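Local atomic coordinates of choline kinase (PDB entry 4R78), a protein that probably phosphorylates choline at the expense of ATP, has a protein kinase-like fold and is captured here with AMP bound. Residues 26-31 / 103-108; 65-70 / 75-80. All blocks are in the same frame, centred on the assembly; numbering follows the deposited sequence.

From the N terminus the chain first forms helix 20-30, whose last turns supply one side of contact 1. It then runs through strands 39-44, 52-57 and 61-66; contact 2 follows directly, closing a short loop between the end of strand 61-66 and the start of helix 77-87. After strand 96-100 the chain returns in strand 105-109 and closes the much longer loop of contact 1. Contact 2 thus lies wholly within that longer loop, and the two do not cross. They meet in the antiparallel sheet, where K106 N pairs with K65 O and G104 O with F67 N, so the N-terminal helix, the sheet and helix 77-87 are tied together.

Contact 1: residues 26-31 / 103-108; sequences KEKISS and AGIKVN
K28 and I29, on the last turns of helix 20-30, lie against A103, I105 and V107 on the five-stranded antiparallel sheet of this protein kinase-like fold. K28 contributes the most surface to the interface and can be traced outward. Its CB points toward the strand. The next atom, CG, is held beside the backbone N (chi1 -56°) and touches the tip of I105, with CG to CD1 at 3.8 Å. A bend at chi2 (-71°) then turns the chain, and the lysine crosses the isoleucine at about a right angle. CD continues past that methyl, while CE passes A103 CB at 4.3 Å. NZ lies equally near, 4.3 Å from A103 CB, but its main partner is the carboxylate of D100, with which it forms a salt bridge. Because D100 OD1 also accepts from A103 N, one carboxylate oxygen joins the lysine to the turn before the strand. The strand opens with a G1 beta bulge in which G104 and I105 both face D100; the positive phi of G104 suits its place there.

Farther along, I29 and V107 make the purely apolar part of the contact. The two side chains cross obliquely, and both are buried. Around them V64 meets I29 and I105, and V39 also touches I29, extending the greasy layer between helix and sheet. Between I105 and V107, K106 turns to the other face of the sheet, where NZ makes salt bridges with D214 and E216; D214 is among the residues lining the AMP pocket. At the V107 end, the closest approach joins one isoleucine methylene to one valine methyl, I29 CG1 to V107 CG2, at 4.2 Å.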
loop_
_atom_site.group_PDB
_atom_site.type_symbol
_atom_site.label_atom_id
_atom_site.label_comp_id
_atom_site.label_asym_id
_atom_site.label_seq_id
_atom_site.Cartn_x
_atom_site.Cartn_y
_atom_site.Cartn_z
ATOM N N LYS A 26 7.581 17.444 -14.010
ATOM C CA LYS A 26 7.286 18.394 -15.088
ATOM C C LYS A 26 7.727 17.854 -16.456
ATOM O O LYS A 26 6.982 17.952 -17.434
ATOM C CB LYS A 26 7.934 19.754 -14.800
ATOM C CG LYS A 26 7.646 20.828 -15.842
ATOM C CD LYS A 26 8.258 22.163 -15.452
ATOM C CE LYS A 26 8.011 23.210 -16.525
ATOM N NZ LYS A 26 8.599 24.526 -16.156
ATOM N N GLU A 27 8.924 17.270 -16.505
ATOM C CA GLU A 27 9.460 16.662 -17.728
ATOM C C GLU A 27 8.625 15.478 -18.224
ATOM O O GLU A 27 8.341 15.375 -19.419
ATOM C CB GLU A 27 10.914 16.222 -17.523
ATOM C CG GLU A 27 11.903 17.369 -17.350
ATOM C CD GLU A 27 13.319 16.898 -17.039
ATOM O OE1 GLU A 27 13.646 15.721 -17.313
ATOM O OE2 GLU A 27 14.113 17.716 -16.525
ATOM N N LYS A 28 8.233 14.596 -17.306
ATOM C CA LYS A 28 7.470 13.393 -17.658
ATOM C C LYS A 28 6.071 13.733 -18.171
ATOM O O LYS A 28 5.563 13.083 -19.088
ATOM C CB LYS A 28 7.371 12.431 -16.463
ATOM C CG LYS A 28 8.708 12.003 -15.860
ATOM C CD LYS A 28 9.498 11.058 -16.754
ATOM C CE LYS A 28 10.855 10.756 -16.135
ATOM N NZ LYS A 28 11.548 9.615 -16.786
ATOM N N ILE A 29 5.461 14.759 -17.581
ATOM C CA ILE A 29 4.111 15.190 -17.955
ATOM C C ILE A 29 4.082 15.918 -19.297
ATOM O O ILE A 29 3.070 15.885 -20.002
ATOM C CB ILE A 29 3.457 16.028 -16.833
ATOM C CG1 ILE A 29 3.015 15.096 -15.704
ATOM C CG2 ILE A 29 2.259 16.836 -17.351
ATOM C CD1 ILE A 29 2.583 15.802 -14.463
ATOM N N SER A 30 5.197 16.555 -19.652
ATOM C CA SER A 30 5.328 17.241 -20.941
ATOM C C SER A 30 4.997 16.330 -22.129
ATOM O O SER A 30 4.513 16.800 -23.159
ATOM C CB SER A 30 6.730 17.838 -21.094
ATOM O OG SER A 30 6.932 18.906 -20.183
ATOM N N SER A 31 5.242 15.030 -21.965
ATOM C CA SER A 31 4.935 14.031 -22.994
ATOM C C SER A 31 3.432 13.777 -23.169
ATOM O O SER A 31 3.009 13.199 -24.174
ATOM C CB SER A 31 5.659 12.714 -22.690
ATOM O OG SER A 31 5.081 12.057 -21.573
ATOM N N ALA A 103 11.893 6.244 -13.892
ATOM C CA ALA A 103 12.055 6.874 -12.582
ATOM C C ALA A 103 11.078 6.351 -11.526
ATOM O O ALA A 103 11.297 6.539 -10.329
ATOM C CB ALA A 103 11.934 8.384 -12.710
ATOM N N GLY A 104 10.000 5.709 -11.969
ATOM C CA GLY A 104 8.988 5.203 -11.041
ATOM C C GLY A 104 7.999 6.287 -10.662
ATOM O O GLY A 104 7.929 6.707 -9.501
ATOM N N ILE A 105 7.236 6.736 -11.653
ATOM C CA ILE A 105 6.302 7.849 -11.497
ATOM C C ILE A 105 4.969 7.503 -12.153
ATOM O O ILE A 105 4.918 7.142 -13.332
ATOM C CB ILE A 105 6.855 9.167 -12.125
ATOM C CG1 ILE A 105 8.213 9.553 -11.522
ATOM C CG2 ILE A 105 5.856 10.313 -11.963
ATOM C CD1 ILE A 105 8.956 10.625 -12.303
ATOM N N LYS A 106 3.898 7.620 -11.373
ATOM C CA LYS A 106 2.548 7.353 -11.845
ATOM C C LYS A 106 1.812 8.669 -12.028
ATOM O O LYS A 106 1.829 9.525 -11.143
ATOM C CB LYS A 106 1.815 6.464 -10.834
ATOM C CG LYS A 106 0.373 6.128 -11.208
ATOM C CD LYS A 106 -0.250 5.147 -10.209
ATOM C CE LYS A 106 -0.609 5.815 -8.885
ATOM N NZ LYS A 106 -1.091 4.827 -7.870
ATOM N N VAL A 107 1.185 8.834 -13.190
ATOM C CA VAL A 107 0.393 10.027 -13.469
ATOM C C VAL A 107 -1.044 9.604 -13.746
ATOM O O VAL A 107 -1.317 8.900 -14.721
ATOM C CB VAL A 107 0.951 10.827 -14.669
ATOM C CG1 VAL A 107 0.154 12.114 -14.871
ATOM C CG2 VAL A 107 2.430 11.139 -14.478
ATOM N N ASN A 108 -1.950 10.041 -12.874
ATOM C CA ASN A 108 -3.348 9.623 -12.899
ATOM C C ASN A 108 -4.300 10.801 -13.049
ATOM O O ASN A 108 -3.902 11.958 -12.888
ATOM C CB ASN A 108 -3.687 8.863 -11.606
ATOM C CG ASN A 108 -3.236 7.409 -11.631
ATOM O OD1 ASN A 108 -2.633 6.938 -12.594
ATOM N ND2 ASN A 108 -3.529 6.689 -10.557
#

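Contact 2: residues 65-70 / 75-80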
loop_
_atom_site.group_PDB
_atom_site.type_symbol
_atom_site.label_atom_id
_atom_site.label_comp_id
_atom_site.label_asym_id
_atom_site.label_seq_id
_atom_site.Cartn_x
_atom_site.Cartn_y
_atom_site.Cartn_z
ATOM N N LYS A 65 2.098 10.251 -8.391
ATOM C CA LYS A 65 2.807 9.559 -7.325
ATOM C C LYS A 65 4.218 9.201 -7.775
ATOM O O LYS A 65 4.414 8.375 -8.670
ATOM C CB LYS A 65 2.054 8.317 -6.847
ATOM C CG LYS A 65 2.592 7.794 -5.524
ATOM C CD LYS A 65 1.772 6.643 -4.967
ATOM C CE LYS A 65 2.289 6.255 -3.585
ATOM N NZ LYS A 65 1.510 5.138 -2.975
ATOM N N PHE A 66 5.193 9.860 -7.159
ATOM C CA PHE A 66 6.602 9.596 -7.402
ATOM C C PHE A 66 7.026 8.569 -6.350
ATOM O O PHE A 66 7.350 8.929 -5.214
ATOM C CB PHE A 66 7.389 10.900 -7.241
ATOM C CG PHE A 66 8.754 10.896 -7.890
ATOM C CD1 PHE A 66 9.641 9.831 -7.714
ATOM C CD2 PHE A 66 9.169 11.990 -8.644
ATOM C CE1 PHE A 66 10.904 9.847 -8.307
ATOM C CE2 PHE A 66 10.432 12.019 -9.238
ATOM C CZ PHE A 66 11.301 10.943 -9.068
ATOM N N PHE A 67 7.008 7.293 -6.726
ATOM C CA PHE A 67 7.240 6.201 -5.777
ATOM C C PHE A 67 8.613 5.548 -5.951
ATOM O O PHE A 67 9.018 4.712 -5.140
ATOM C CB PHE A 67 6.151 5.130 -5.928
ATOM C CG PHE A 67 6.144 4.465 -7.278
ATOM C CD1 PHE A 67 5.307 4.924 -8.289
ATOM C CD2 PHE A 67 6.997 3.393 -7.547
ATOM C CE1 PHE A 67 5.311 4.323 -9.548
ATOM C CE2 PHE A 67 7.011 2.791 -8.801
ATOM C CZ PHE A 67 6.168 3.256 -9.802
ATOM N N GLY A 68 9.315 5.915 -7.019
ATOM C CA GLY A 68 10.516 5.197 -7.436
ATOM C C GLY A 68 11.804 5.435 -6.676
ATOM O O GLY A 68 12.732 4.631 -6.791
ATOM N N LYS A 69 11.878 6.520 -5.901
ATOM C CA LYS A 69 13.144 6.905 -5.263
ATOM C C LYS A 69 13.680 5.846 -4.298
ATOM O O LYS A 69 13.108 5.612 -3.227
ATOM C CB LYS A 69 13.029 8.266 -4.564
ATOM C CG LYS A 69 14.347 8.768 -3.983
ATOM C CD LYS A 69 14.167 10.097 -3.274
ATOM C CE LYS A 69 15.406 10.472 -2.487
ATOM N NZ LYS A 69 15.275 11.834 -1.894
ATOM N N GLY A 70 14.774 5.207 -4.702
ATOM C CA GLY A 70 15.414 4.157 -3.911
ATOM C C GLY A 70 14.604 2.887 -3.708
ATOM O O GLY A 70 14.942 2.070 -2.853
ATOM N N ILE A 75 9.834 -2.138 -5.073
ATOM C CA ILE A 75 8.690 -2.022 -5.965
ATOM C C ILE A 75 9.178 -2.309 -7.381
ATOM O O ILE A 75 9.892 -1.498 -7.974
ATOM C CB ILE A 75 8.045 -0.608 -5.895
ATOM C CG1 ILE A 75 7.530 -0.315 -4.475
ATOM C CG2 ILE A 75 6.927 -0.464 -6.943
ATOM C CD1 ILE A 75 7.117 1.134 -4.235
ATOM N N ASN A 76 8.816 -3.482 -7.896
ATOM C CA ASN A 76 9.180 -3.880 -9.248
ATOM C C ASN A 76 8.291 -3.125 -10.225
ATOM O O ASN A 76 7.107 -3.429 -10.371
ATOM C CB ASN A 76 9.038 -5.400 -9.414
ATOM C CG ASN A 76 9.487 -5.899 -10.783
ATOM O OD1 ASN A 76 9.217 -5.282 -11.813
ATOM N ND2 ASN A 76 10.145 -7.055 -10.797
ATOM N N ARG A 77 8.874 -2.126 -10.883
ATOM C CA ARG A 77 8.106 -1.175 -11.687
ATOM C C ARG A 77 7.374 -1.827 -12.849
ATOM O O ARG A 77 6.227 -1.503 -13.125
ATOM C CB ARG A 77 9.001 -0.035 -12.170
ATOM C CG ARG A 77 9.618 0.739 -11.011
ATOM C CD ARG A 77 10.559 1.817 -11.490
ATOM N NE ARG A 77 11.337 2.361 -10.380
ATOM C CZ ARG A 77 12.400 3.144 -10.526
ATOM N NH1 ARG A 77 13.050 3.587 -9.460
ATOM N NH2 ARG A 77 12.832 3.469 -11.737
ATOM N N GLN A 78 8.041 -2.759 -13.518
ATOM C CA GLN A 78 7.410 -3.461 -14.628
ATOM C C GLN A 78 6.310 -4.405 -14.165
ATOM O O GLN A 78 5.252 -4.466 -14.792
ATOM C CB GLN A 78 8.454 -4.151 -15.489
ATOM C CG GLN A 78 9.232 -3.134 -16.292
ATOM C CD GLN A 78 9.853 -3.703 -17.536
ATOM O OE1 GLN A 78 9.588 -3.234 -18.645
ATOM N NE2 GLN A 78 10.697 -4.708 -17.366
ATOM N N ASP A 79 6.540 -5.112 -13.057
ATOM C CA ASP A 79 5.487 -5.925 -12.450
ATOM C C ASP A 79 4.247 -5.068 -12.237
ATOM O O ASP A 79 3.141 -5.465 -12.601
ATOM C CB ASP A 79 5.917 -6.469 -11.086
ATOM C CG ASP A 79 6.784 -7.717 -11.172
ATOM O OD1 ASP A 79 7.178 -8.149 -12.278
ATOM O OD2 ASP A 79 7.092 -8.251 -10.086
ATOM N N GLU A 80 4.449 -3.885 -11.656
ATOM C CA GLU A 80 3.339 -3.033 -11.251
ATOM C C GLU A 80 2.676 -2.315 -12.419
ATOM O O GLU A 80 1.479 -2.025 -12.366
ATOM C CB GLU A 80 3.776 -2.048 -10.163
ATOM C CG GLU A 80 4.235 -2.731 -8.868
ATOM C CD GLU A 80 3.183 -3.642 -8.250
ATOM O OE1 GLU A 80 3.581 -4.516 -7.453
ATOM O OE2 GLU A 80 1.977 -3.493 -8.558
#
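G68 and I75 are the residues whose backbones come nearest, with 7.6 Å between G68 CA and I75 CA. Segment 65-70 leaves strand 61-66 after F66 and turns at F67 and G68; segment 75-80 reaches N76 in an extended conformation before helix 77-87 begins. N76 is the N-cap. Its OD1 accepts from D79 N at 3.0 Å in a nearly straight bond (173°), although the donor stands above the plane of the amide carbonyl.

F67 carries most of the apolar contact. With chi1 at 63°, its CG sits between the backbone N and the carbonyl carbon, and the ring reaches I75 and R77. The branch methyl of I75 meets the ring obliquely, CG2 to F67 CE2 at 3.7 Å, and its other methyl, CD1, lies 4.0 Å from F67 CD2. R77 comes in at the ring edge, where CG is 4.0 Å from F67 CE2. From there the arginine chain stays extended to NE and carries the guanidinium to G68, almost perpendicular to the aromatic plane (84°). NH1 bonds G68 O at 2.9 Å, edge-on to the guanidinium but weakly, since the N-H points well off the oxygen. The stronger grip is on the other nitrogen: NH2 donates to the carbonyl of I101.

Topologically, helix 77-87 follows the third strand of the sheet as the αC helix does in protein kinases. R77 links the first turn of helix 77-87 weakly to the loop just after strand 61-66, at G68, and, through I101, to the connection between strands 96-100 and 105-109. F67 meets the ring of F99 from strand 96-100, while on the preceding residue the side chain of F66 packs against M21, I24 and I25 of helix 20-30.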